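Local coordinates for sigma-54 interaction domain protein (Enterococcus faecalis, PDB 3GDW) that is of unknown function but contains, in this fragment, a PTS EIIA-like domain of a longer protein that probably binds ATP and DNA and may have kinase activity, at residues 6-11 and 64-69; 87-92 and 112-117; 19-24 and 99-104; 74-79 and 92-97. One frame throughout, in Å; residues are numbered along the deposited sequence. Where two conformers were deposited one is given.

Contact 1: 6-11 and 64-69; sequences GVFVLM and NGILLL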
loop_
_atom_site.group_PDB
_atom_site.type_symbol
_atom_site.label_atom_id
_atom_site.label_comp_id
_atom_site.label_asym_id
_atom_site.label_seq_id
_atom_site.Cartn_x
_atom_site.Cartn_y
_atom_site.Cartn_z
ATOM N N GLY B 6 -7.177 8.162 17.003
ATOM C CA GLY B 6 -6.710 6.777 17.010
ATOM C C GLY B 6 -6.597 6.206 15.602
ATOM O O GLY B 6 -7.580 6.183 14.837
ATOM N N VAL B 7 -5.404 5.747 15.257
ATOM C CA VAL B 7 -5.145 5.206 13.907
ATOM C C VAL B 7 -5.087 3.685 13.963
ATOM O O VAL B 7 -4.318 3.112 14.756
ATOM C CB VAL B 7 -3.845 5.751 13.311
ATOM C CG1 VAL B 7 -3.647 5.253 11.850
ATOM C CG2 VAL B 7 -3.862 7.254 13.331
ATOM N N PHE B 8 -5.917 3.036 13.146
ATOM C CA PHE B 8 -5.905 1.580 13.047
ATOM C C PHE B 8 -5.617 1.187 11.614
ATOM O O PHE B 8 -6.251 1.716 10.673
ATOM C CB PHE B 8 -7.255 0.988 13.499
ATOM C CG PHE B 8 -7.503 1.126 14.982
ATOM C CD1 PHE B 8 -7.289 0.046 15.840
ATOM C CD2 PHE B 8 -7.929 2.346 15.517
ATOM C CE1 PHE B 8 -7.524 0.173 17.233
ATOM C CE2 PHE B 8 -8.153 2.497 16.890
ATOM C CZ PHE B 8 -7.954 1.405 17.751
ATOM N N VAL B 9 -4.652 0.285 11.433
ATOM C CA VAL B 9 -4.280 -0.145 10.077
ATOM C C VAL B 9 -4.735 -1.594 9.892
ATOM O O VAL B 9 -4.250 -2.481 10.594
ATOM C CB VAL B 9 -2.715 -0.039 9.819
ATOM C CG1 VAL B 9 -2.400 -0.362 8.386
ATOM C CG2 VAL B 9 -2.160 1.357 10.188
ATOM N N LEU B 10 -5.664 -1.829 8.958
ATOM C CA LEU B 10 -6.222 -3.174 8.737
ATOM C C LEU B 10 -6.035 -3.585 7.293
ATOM O O LEU B 10 -6.508 -2.887 6.387
ATOM C CB LEU B 10 -7.723 -3.215 9.081
ATOM C CG LEU B 10 -8.039 -3.593 10.537
ATOM C CD1 LEU B 10 -7.646 -2.480 11.467
ATOM C CD2 LEU B 10 -9.529 -3.931 10.719
HETATM N N MSE B 11 -5.338 -4.706 7.068
HETATM C CA MSE B 11 -5.026 -5.154 5.689
HETATM C C MSE B 11 -5.065 -6.665 5.506
HETATM O O MSE B 11 -4.893 -7.426 6.459
HETATM C CB MSE B 11 -3.652 -4.599 5.226
HETATM C CG MSE B 11 -3.635 -3.095 5.125
HETATM SE SE MSE B 11 -1.915 -2.371 4.716
HETATM C CE MSE B 11 -2.446 -0.501 4.743
ATOM N N ASN B 64 -11.443 11.870 20.211
ATOM C CA ASN B 64 -11.329 12.710 19.018
ATOM C C ASN B 64 -11.412 11.938 17.709
ATOM O O ASN B 64 -11.015 12.426 16.644
ATOM C CB ASN B 64 -10.079 13.583 19.098
ATOM C CG ASN B 64 -10.172 14.571 20.214
ATOM O OD1 ASN B 64 -11.152 15.314 20.314
ATOM N ND2 ASN B 64 -9.191 14.558 21.097
ATOM N N GLY B 65 -11.959 10.738 17.803
ATOM C CA GLY B 65 -12.300 9.979 16.625
ATOM C C GLY B 65 -11.257 8.946 16.253
ATOM O O GLY B 65 -10.191 8.847 16.867
ATOM N N ILE B 66 -11.584 8.172 15.236
ATOM C CA ILE B 66 -10.774 7.030 14.807
ATOM C C ILE B 66 -10.532 7.153 13.312
ATOM O O ILE B 66 -11.456 7.488 12.565
ATOM C CB ILE B 66 -11.558 5.701 15.058
ATOM C CG1 ILE B 66 -11.727 5.439 16.561
ATOM C CG2 ILE B 66 -10.907 4.514 14.307
ATOM C CD1 ILE B 66 -12.738 4.299 16.893
ATOM N N LEU B 67 -9.304 6.882 12.869
ATOM C CA LEU B 67 -9.040 6.739 11.456
ATOM C C LEU B 67 -8.665 5.282 11.122
ATOM O O LEU B 67 -7.651 4.778 11.614
ATOM C CB LEU B 67 -7.902 7.698 11.056
ATOM C CG LEU B 67 -7.430 7.645 9.614
ATOM C CD1 LEU B 67 -8.529 8.198 8.667
ATOM C CD2 LEU B 67 -6.121 8.424 9.480
ATOM N N LEU B 68 -9.485 4.631 10.298
ATOM C CA LEU B 68 -9.200 3.279 9.768
ATOM C C LEU B 68 -8.527 3.408 8.421
ATOM O O LEU B 68 -9.081 4.025 7.498
ATOM C CB LEU B 68 -10.488 2.469 9.560
ATOM C CG LEU B 68 -11.382 2.236 10.785
ATOM C CD1 LEU B 68 -12.467 1.199 10.453
ATOM C CD2 LEU B 68 -10.583 1.767 12.029
ATOM N N LEU B 69 -7.342 2.836 8.323
ATOM C CA LEU B 69 -6.591 2.778 7.081
ATOM C C LEU B 69 -6.613 1.332 6.607
ATOM O O LEU B 69 -6.101 0.446 7.289
ATOM C CB LEU B 69 -5.146 3.225 7.370
ATOM C CG LEU B 69 -4.977 4.670 7.845
ATOM C CD1 LEU B 69 -3.494 4.961 8.082
ATOM C CD2 LEU B 69 -5.584 5.684 6.827
#
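Gly-6 to Val-9 pair one for one with Ile-66 to Leu-69 as two parallel strands, their axes 4.7 Å apart at the closest and only 18° from alignment. The bonds zigzag as parallel pairing demands: Leu-67 N donates to Gly-6 O at 2.7 Å, Phe-8 N to Leu-67 O at 2.9 Å, Leu-69 N to Phe-8 O at 2.8 Å, and Leu-10 N to Leu-69 O closes the series. Just before Ile-66, Gly-65 O takes the amide of Gly-6.

The side chains divide between the two faces of the sheet. On one, Leu-69 leans across to the neighbouring strand, and its CD1 lies 3.8 Å from Val-7 CG1; Val-7 holds CG1 anti to its own amide nitrogen (chi1 -176°), which aims it over Leu-69. On the other face Phe-8 meets two aliphatic residues of the partner strand. Leu-68 CD2 presses on Phe-8 CB at 3.7 Å, while Ile-66 CG2 approaches Phe-8 CD2 at 3.9 Å, obliquely to the ring.

These are the two central strands of a four-stranded parallel sheet, and both faces are roofed by helices. Helices 16-28 and 98-109 lie over Val-7, Val-9, Leu-67 and Leu-69, helix 44-57 over Phe-8 and Ile-66, and the strand pair is flanked by strands 34-38 and 90-93.

Contact 2: 87-92 and 112-117; sequences GIRTKA and RSLEDI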
loop_
_atom_site.group_PDB
_atom_site.type_symbol
_atom_site.label_atom_id
_atom_site.label_comp_id
_atom_site.label_asym_id
_atom_site.label_seq_id
_atom_site.Cartn_x
_atom_site.Cartn_y
_atom_site.Cartn_z
ATOM N N GLY B 87 -20.619 4.878 18.335
ATOM C CA GLY B 87 -20.850 6.327 18.302
ATOM C C GLY B 87 -19.572 7.162 18.245
ATOM O O GLY B 87 -19.635 8.393 18.305
ATOM N N ILE B 88 -18.421 6.504 18.136
ATOM C CA ILE B 88 -17.145 7.201 17.975
ATOM C C ILE B 88 -17.005 7.608 16.511
ATOM O O ILE B 88 -17.171 6.774 15.616
ATOM C CB ILE B 88 -15.945 6.311 18.392
ATOM C CG1 ILE B 88 -16.026 5.925 19.876
ATOM C CG2 ILE B 88 -14.614 6.986 18.060
ATOM C CD1 ILE B 88 -15.755 7.086 20.841
ATOM N N ARG B 89 -16.726 8.884 16.270
ATOM C CA ARG B 89 -16.510 9.400 14.907
ATOM C C ARG B 89 -15.364 8.646 14.241
ATOM O O ARG B 89 -14.279 8.531 14.807
ATOM C CB ARG B 89 -16.199 10.899 14.922
ATOM C CG ARG B 89 -17.192 11.747 15.697
ATOM C CD ARG B 89 -16.889 13.253 15.575
ATOM N NE ARG B 89 -15.476 13.589 15.805
ATOM C CZ ARG B 89 -14.661 14.110 14.884
ATOM N NH1 ARG B 89 -13.397 14.382 15.185
ATOM N NH2 ARG B 89 -15.106 14.368 13.660
ATOM N N THR B 90 -15.625 8.118 13.052
ATOM C CA THR B 90 -14.640 7.309 12.319
ATOM C C THR B 90 -14.591 7.778 10.864
ATOM O O THR B 90 -15.626 8.129 10.291
ATOM C CB THR B 90 -14.993 5.799 12.436
ATOM O OG1 THR B 90 -15.206 5.480 13.811
ATOM C CG2 THR B 90 -13.896 4.898 11.895
ATOM N N LYS B 91 -13.387 7.886 10.303
ATOM C CA LYS B 91 -13.203 8.047 8.863
ATOM C C LYS B 91 -12.414 6.804 8.452
ATOM O O LYS B 91 -11.585 6.334 9.220
ATOM C CB LYS B 91 -12.414 9.331 8.515
ATOM C CG LYS B 91 -13.181 10.678 8.771
ATOM C CD LYS B 91 -13.758 11.240 7.501
ATOM C CE LYS B 91 -14.792 12.335 7.767
ATOM N NZ LYS B 91 -15.315 12.834 6.460
ATOM N N ALA B 92 -12.718 6.260 7.275
ATOM C CA ALA B 92 -12.015 5.100 6.724
ATOM C C ALA B 92 -11.411 5.432 5.347
ATOM O O ALA B 92 -12.049 6.067 4.514
ATOM C CB ALA B 92 -12.957 3.911 6.618
ATOM N N ARG B 112 -3.298 16.706 15.506
ATOM C CA ARG B 112 -4.149 17.185 14.405
ATOM C C ARG B 112 -5.500 16.468 14.419
ATOM O O ARG B 112 -5.571 15.308 14.791
ATOM C CB ARG B 112 -3.469 17.008 13.039
ATOM C CG ARG B 112 -2.021 17.511 12.963
ATOM C CD ARG B 112 -1.890 19.033 12.975
ATOM N NE ARG B 112 -2.263 19.643 11.687
ATOM C CZ ARG B 112 -1.636 19.443 10.522
ATOM N NH1 ARG B 112 -2.073 20.048 9.425
ATOM N NH2 ARG B 112 -0.578 18.640 10.432
ATOM N N SER B 113 -6.562 17.161 14.010
ATOM C CA SER B 113 -7.923 16.604 14.051
ATOM C C SER B 113 -8.116 15.535 12.969
ATOM O O SER B 113 -7.368 15.498 11.984
ATOM C CB SER B 113 -8.959 17.714 13.852
ATOM O OG SER B 113 -8.915 18.213 12.518
ATOM N N LEU B 114 -9.121 14.678 13.157
ATOM C CA LEU B 114 -9.498 13.660 12.175
ATOM C C LEU B 114 -9.724 14.271 10.788
ATOM O O LEU B 114 -9.296 13.711 9.773
ATOM C CB LEU B 114 -10.777 12.935 12.643
ATOM C CG LEU B 114 -11.301 11.728 11.839
ATOM C CD1 LEU B 114 -10.243 10.620 11.568
ATOM C CD2 LEU B 114 -12.529 11.139 12.522
ATOM N N GLU B 115 -10.404 15.416 10.765
ATOM C CA GLU B 115 -10.721 16.137 9.537
ATOM C C GLU B 115 -9.484 16.679 8.820
ATOM O O GLU B 115 -9.397 16.587 7.605
ATOM C CB GLU B 115 -11.732 17.273 9.820
ATOM C CG GLU B 115 -13.152 16.773 10.122
ATOM C CD GLU B 115 -13.347 16.216 11.547
ATOM O OE1 GLU B 115 -14.210 15.323 11.711
ATOM O OE2 GLU B 115 -12.658 16.647 12.503
ATOM N N ASP B 116 -8.544 17.226 9.590
ATOM C CA ASP B 116 -7.288 17.777 9.070
ATOM C C ASP B 116 -6.410 16.666 8.486
ATOM O O ASP B 116 -5.797 16.835 7.426
ATOM C CB ASP B 116 -6.568 18.543 10.195
ATOM C CG ASP B 116 -5.355 19.323 9.712
ATOM O OD1 ASP B 116 -5.018 19.255 8.515
ATOM O OD2 ASP B 116 -4.726 20.009 10.545
ATOM N N ILE B 117 -6.375 15.522 9.172
ATOM C CA ILE B 117 -5.646 14.357 8.727
ATOM C C ILE B 117 -6.266 13.797 7.449
ATOM O O ILE B 117 -5.555 13.501 6.484
ATOM C CB ILE B 117 -5.578 13.234 9.806
ATOM C CG1 ILE B 117 -4.791 13.708 11.044
ATOM C CG2 ILE B 117 -4.925 11.979 9.179
ATOM C CD1 ILE B 117 -4.959 12.788 12.305
#
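Leu-114 and Glu-115, in the first turn of helix 114-135, dock against Arg-89, just before strand 90-93, and against Lys-91 within it; the strand is an outer one of the parallel sheet in this alpha/beta fold. Leu-114 is the greasy centre, its CB 3.9 Å from Arg-89 NH1. One bond further, Leu-114 CG lies 3.7 Å from Lys-91 CG. Both methyls lie against the lysine's CB-CG bond: Leu-114 CD1 reaches Lys-91 CB at 4.0 Å, and Leu-114 CD2 comes 3.8 Å from Lys-91 CG while also brushing the carbonyl oxygen of Arg-89. With CG anti to its backbone nitrogen (chi1 -174°), the leucine stretches out toward the strand, and beyond it Leu-67 of strand 66-70 takes up the packing.

Above this apolar patch runs a surface salt bridge. The arginine chain bends at chi3 and brings its guanidinium to the carboxylate of Glu-115, the two planes only 28° apart, and Glu-115 OE1 meets the guanidinium at its edge through NH2. The modelled separation is implausibly short, so its exact length is doubtful; the opposite charges make a salt bridge plausible. Lys-91 has a further partner, a cation-pi contact with Tyr-118. The helix start is secured by Ser-113 at the N-cap, whose OG accepts from Asp-116 N at 3.1 Å; the guanidinium has Leu-114 CD2 over one face, offset toward its rim.

Contact 3: 19-24 and 99-104; sequences SMLKTA and MIVLEA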
loop_
_atom_site.group_PDB
_atom_site.type_symbol
_atom_site.label_atom_id
_atom_site.label_comp_id
_atom_site.label_asym_id
_atom_site.label_seq_id
_atom_site.Cartn_x
_atom_site.Cartn_y
_atom_site.Cartn_z
ATOM N N SER B 19 3.844 -4.488 9.266
ATOM C CA SER B 19 5.144 -4.073 8.728
ATOM C C SER B 19 5.117 -2.610 8.258
ATOM O O SER B 19 6.089 -1.880 8.476
ATOM C CB SER B 19 5.519 -4.979 7.567
ATOM O OG SER B 19 6.782 -4.649 7.048
HETATM N N MSE B 20 4.038 -2.198 7.589
HETATM C CA MSE B 20 3.902 -0.784 7.231
HETATM C C MSE B 20 3.875 0.112 8.450
HETATM O O MSE B 20 4.507 1.176 8.429
HETATM C CB MSE B 20 2.627 -0.497 6.443
HETATM C CG MSE B 20 2.708 -0.737 5.018
HETATM SE SE MSE B 20 1.027 -0.136 4.213
HETATM C CE MSE B 20 1.416 -0.913 2.492
ATOM N N LEU B 21 3.136 -0.304 9.490
ATOM C CA LEU B 21 3.068 0.487 10.737
ATOM C C LEU B 21 4.428 0.550 11.446
ATOM O O LEU B 21 4.818 1.615 11.942
ATOM C CB LEU B 21 1.983 -0.032 11.707
ATOM C CG LEU B 21 1.785 0.742 13.025
ATOM C CD1 LEU B 21 1.392 2.184 12.756
ATOM C CD2 LEU B 21 0.739 0.066 13.935
ATOM N N LYS B 22 5.127 -0.580 11.497
ATOM C CA LYS B 22 6.443 -0.615 12.119
ATOM C C LYS B 22 7.369 0.384 11.417
ATOM O O LYS B 22 8.036 1.175 12.064
ATOM C CB LYS B 22 7.016 -2.035 12.080
ATOM C CG LYS B 22 8.432 -2.156 12.663
ATOM C CD LYS B 22 8.752 -3.639 12.846
ATOM C CE LYS B 22 10.152 -3.909 13.393
ATOM N NZ LYS B 22 10.487 -5.374 13.397
ATOM N N THR B 23 7.358 0.375 10.087
ATOM C CA THR B 23 8.116 1.358 9.296
ATOM C C THR B 23 7.821 2.818 9.681
ATOM O O THR B 23 8.752 3.600 9.956
ATOM C CB THR B 23 7.841 1.149 7.792
ATOM O OG1 THR B 23 8.440 -0.083 7.389
ATOM C CG2 THR B 23 8.439 2.295 6.944
ATOM N N ALA B 24 6.541 3.188 9.726
ATOM C CA ALA B 24 6.180 4.544 10.138
ATOM C C ALA B 24 6.653 4.826 11.556
ATOM O O ALA B 24 7.202 5.904 11.832
ATOM C CB ALA B 24 4.642 4.784 10.022
HETATM N N MSE B 99 3.331 5.510 2.903
HETATM C CA MSE B 99 3.359 6.969 3.062
HETATM C C MSE B 99 2.154 7.498 3.773
HETATM O O MSE B 99 2.265 8.438 4.557
HETATM C CB MSE B 99 3.454 7.667 1.719
HETATM C CG MSE B 99 4.811 7.499 1.108
HETATM SE SE MSE B 99 6.182 8.236 2.320
HETATM C CE MSE B 99 5.241 9.800 3.129
ATOM N N ILE B 100 1.011 6.888 3.469
ATOM C CA ILE B 100 -0.270 7.252 4.065
ATOM C C ILE B 100 -0.274 6.871 5.550
ATOM O O ILE B 100 -0.685 7.685 6.368
ATOM C CB ILE B 100 -1.470 6.570 3.347
ATOM C CG1 ILE B 100 -1.530 6.969 1.869
ATOM C CG2 ILE B 100 -2.769 6.974 4.007
ATOM C CD1 ILE B 100 -1.419 8.485 1.658
ATOM N N VAL B 101 0.190 5.664 5.896
ATOM C CA VAL B 101 0.345 5.299 7.322
ATOM C C VAL B 101 1.279 6.329 8.007
ATOM O O VAL B 101 0.961 6.880 9.075
ATOM C CB VAL B 101 0.890 3.855 7.526
ATOM C CG1 VAL B 101 1.005 3.520 9.019
ATOM C CG2 VAL B 101 0.011 2.817 6.799
ATOM N N LEU B 102 2.419 6.592 7.370
ATOM C CA LEU B 102 3.376 7.543 7.919
ATOM C C LEU B 102 2.747 8.904 8.188
ATOM O O LEU B 102 2.882 9.441 9.279
ATOM C CB LEU B 102 4.580 7.685 6.992
ATOM C CG LEU B 102 5.713 8.642 7.392
ATOM C CD1 LEU B 102 6.230 8.258 8.754
ATOM C CD2 LEU B 102 6.833 8.520 6.394
ATOM N N GLU B 103 2.069 9.451 7.186
ATOM C CA GLU B 103 1.426 10.759 7.317
ATOM C C GLU B 103 0.305 10.769 8.364
ATOM O O GLU B 103 0.176 11.733 9.117
ATOM C CB GLU B 103 0.982 11.277 5.929
ATOM C CG GLU B 103 2.215 11.517 5.034
ATOM C CD GLU B 103 1.960 11.893 3.582
ATOM O OE1 GLU B 103 1.249 11.169 2.841
ATOM O OE2 GLU B 103 2.557 12.898 3.159
ATOM N N ALA B 104 -0.471 9.686 8.440
ATOM C CA ALA B 104 -1.549 9.571 9.427
ATOM C C ALA B 104 -1.010 9.555 10.862
ATOM O O ALA B 104 -1.477 10.290 11.717
ATOM C CB ALA B 104 -2.371 8.326 9.173
#
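Val-101 of helix 98-109 pushes both its methyls into helix 16-28, where Met-20, Leu-21 and Ala-24 receive them. CG1, anti to the valine's backbone nitrogen (chi1 -179°), lies 4.0 Å from both Ala-24 CB and Leu-21 CD1. CG2 goes the other way, to the selenium of Met-20, modelled as selenomethionine, with Met-20 SE and Val-101 CG2 4.1 Å apart; the methionine chain runs across the valine at about a right angle.

Ala-24 is the second strong participant. Its methyl points at the opposing helix and rests on the backbone of Leu-102, Ala-24 CB to Leu-102 CA being 3.7 Å, and the two CA atoms come within 4.7 Å. That closeness is consistent with the small side chain. Leu-102 completes the set by reaching alongside the alanine, where Leu-102 CD1 lies 4.0 Å from Ala-24 CA. The short axes approach to 8.7 Å and cross at -49°.

Helix 16-28 also faces the second subunit: Lys-22 forms a salt bridge with Asp-14 of that chain, and Ser-19 bonds to its Ser-15 and Thr-16. Strand 6-12 lies beneath, with Met-11 against Met-20 and Val-9 against Val-101. Between these two segments the contact is thus apolar packing, while Ser-19, Lys-22 and Thr-23 bond to the second subunit, so one helix serves core and dimer at once.

Contact 4: 74-79 and 92-97; sequences SLNSFG and AITMTS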
loop_
_atom_site.group_PDB
_atom_site.type_symbol
_atom_site.label_atom_id
_atom_site.label_comp_id
_atom_site.label_asym_id
_atom_site.label_seq_id
_atom_site.Cartn_x
_atom_site.Cartn_y
_atom_site.Cartn_z
ATOM N N SER B 74 -13.911 -5.639 1.890
ATOM C CA SER B 74 -14.987 -5.256 2.831
ATOM C C SER B 74 -14.520 -4.334 3.964
ATOM O O SER B 74 -15.331 -3.728 4.667
ATOM C CB SER B 74 -15.599 -6.508 3.461
ATOM O OG SER B 74 -16.419 -7.203 2.555
ATOM N N LEU B 75 -13.209 -4.235 4.124
ATOM C CA LEU B 75 -12.644 -3.587 5.288
ATOM C C LEU B 75 -13.097 -2.120 5.458
ATOM O O LEU B 75 -13.278 -1.660 6.578
ATOM C CB LEU B 75 -11.116 -3.761 5.323
ATOM C CG LEU B 75 -10.510 -5.183 5.360
ATOM C CD1 LEU B 75 -9.001 -5.138 5.454
ATOM C CD2 LEU B 75 -11.043 -5.997 6.520
ATOM N N ASN B 76 -13.317 -1.382 4.374
ATOM C CA ASN B 76 -13.724 0.011 4.572
ATOM C C ASN B 76 -15.080 0.164 5.232
ATOM O O ASN B 76 -15.295 1.127 5.980
ATOM C CB ASN B 76 -13.639 0.867 3.307
ATOM C CG ASN B 76 -12.790 2.121 3.539
ATOM O OD1 ASN B 76 -11.802 2.069 4.289
ATOM N ND2 ASN B 76 -13.150 3.236 2.902
ATOM N N SER B 77 -15.972 -0.796 4.993
ATOM C CA SER B 77 -17.275 -0.796 5.646
ATOM C C SER B 77 -17.192 -0.788 7.170
ATOM O O SER B 77 -18.161 -0.449 7.833
ATOM C CB SER B 77 -18.101 -1.986 5.182
ATOM O OG SER B 77 -17.526 -3.185 5.635
ATOM N N PHE B 78 -16.030 -1.140 7.729
ATOM C CA PHE B 78 -15.885 -1.174 9.197
ATOM C C PHE B 78 -16.006 0.213 9.795
ATOM O O PHE B 78 -16.394 0.353 10.950
ATOM C CB PHE B 78 -14.537 -1.768 9.658
ATOM C CG PHE B 78 -14.352 -3.217 9.330
ATOM C CD1 PHE B 78 -15.387 -3.982 8.795
ATOM C CD2 PHE B 78 -13.134 -3.830 9.605
ATOM C CE1 PHE B 78 -15.203 -5.335 8.508
ATOM C CE2 PHE B 78 -12.937 -5.185 9.336
ATOM C CZ PHE B 78 -13.967 -5.938 8.776
ATOM N N GLY B 79 -15.645 1.231 9.019
ATOM C CA GLY B 79 -15.661 2.603 9.525
ATOM C C GLY B 79 -17.043 3.028 9.970
ATOM O O GLY B 79 -17.233 3.482 11.100
ATOM N N ALA B 92 -12.718 6.260 7.275
ATOM C CA ALA B 92 -12.015 5.100 6.724
ATOM C C ALA B 92 -11.411 5.432 5.347
ATOM O O ALA B 92 -12.049 6.067 4.514
ATOM C CB ALA B 92 -12.957 3.911 6.618
ATOM N N ILE B 93 -10.167 5.027 5.134
ATOM C CA ILE B 93 -9.481 5.311 3.879
ATOM C C ILE B 93 -8.922 4.007 3.315
ATOM O O ILE B 93 -8.162 3.320 4.003
ATOM C CB ILE B 93 -8.341 6.348 4.114
ATOM C CG1 ILE B 93 -8.964 7.716 4.432
ATOM C CG2 ILE B 93 -7.382 6.424 2.910
ATOM C CD1 ILE B 93 -7.983 8.770 4.897
ATOM N N THR B 94 -9.313 3.684 2.076
ATOM C CA THR B 94 -8.814 2.516 1.334
ATOM C C THR B 94 -7.511 2.811 0.583
ATOM O O THR B 94 -7.073 3.960 0.517
ATOM C CB THR B 94 -9.839 2.015 0.268
ATOM O OG1 THR B 94 -10.072 3.036 -0.709
ATOM C CG2 THR B 94 -11.144 1.639 0.895
HETATM N N MSE B 95 -6.919 1.756 0.009
HETATM C CA MSE B 95 -5.750 1.870 -0.878
HETATM C C MSE B 95 -4.555 2.440 -0.110
HETATM O O MSE B 95 -3.721 3.132 -0.667
HETATM C CB MSE B 95 -6.079 2.702 -2.146
HETATM C CG MSE B 95 -7.264 2.197 -2.957
HETATM SE SE MSE B 95 -6.957 0.434 -3.782
HETATM C CE MSE B 95 -8.655 -0.410 -3.260
ATOM N N THR B 96 -4.514 2.165 1.191
ATOM C CA THR B 96 -3.478 2.724 2.057
ATOM C C THR B 96 -2.111 2.142 1.689
ATOM O O THR B 96 -1.993 0.962 1.424
ATOM C CB THR B 96 -3.771 2.442 3.533
ATOM O OG1 THR B 96 -5.040 3.001 3.885
ATOM C CG2 THR B 96 -2.722 3.096 4.404
ATOM N N SER B 97 -1.097 3.008 1.611
ATOM C CA SER B 97 0.277 2.596 1.374
ATOM C C SER B 97 1.146 3.149 2.524
ATOM O O SER B 97 0.657 3.866 3.371
ATOM C CB SER B 97 0.754 3.141 0.019
ATOM O OG SER B 97 1.960 2.504 -0.369
#
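Gly-79 and Ala-92 bring their backbones unusually close, the two CA atoms 5.2 Å apart: the alanine methyl points toward the glycine, Ala-92 CB to Gly-79 CA measuring 4.2 Å. In this way Gly-79, near the start of helix 78-86, lies against Ala-92 of strand 90-93, the strand to which that helix leads within the beta-alpha-beta unit that begins with strand 66-70. Asn-76, three residues earlier, contributes the larger area, its side chain lying over Ala-92. Its amide is probably modelled the wrong way round, and its very short approach to Thr-94 is doubtful. Backbone bonds hold the turn that carries it, with Gly-79 N donating to Asn-76 O at 3.1 Å and Phe-78 N to Leu-75 O at 3.0 Å.

Behind the turn, Phe-78 packs on helix 44-57 and meets Tyr-48 edge-to-face. Across the subunit boundary, in the conformer given, Thr-94 OG1 is hydrogen-bonded to Gln-132 NE2 of the second subunit. Chemically, then, a close backbone-to-methyl fit of Gly-79 and Ala-92 seats helix against strand, right beside a polar side chain, Asn-76, that also packs against Gln-132 of the second subunit.

Contact 1 lies near the middle of the domain, 4 Å from the centre of the chain, with the others 9 to 12 Å from it, centre to centre. Contacts 2 and 4, each at about 9 Å, both use strand 90-93, sharing Ala-92; that strand is joined to strand 66-70 by backbone bonds. Contact 3, about 12 Å from contact 1, packs its helices on the sheet face that bears Val-9 and Leu-69. Along the chain contact 1 closes before contacts 2 and 4 open, contact 3 crosses contact 1, and contact 4 is nested within contact 3. Contacts 3 and 4 both touch the second subunit, so these two reach both the interior packing and the subunit boundary.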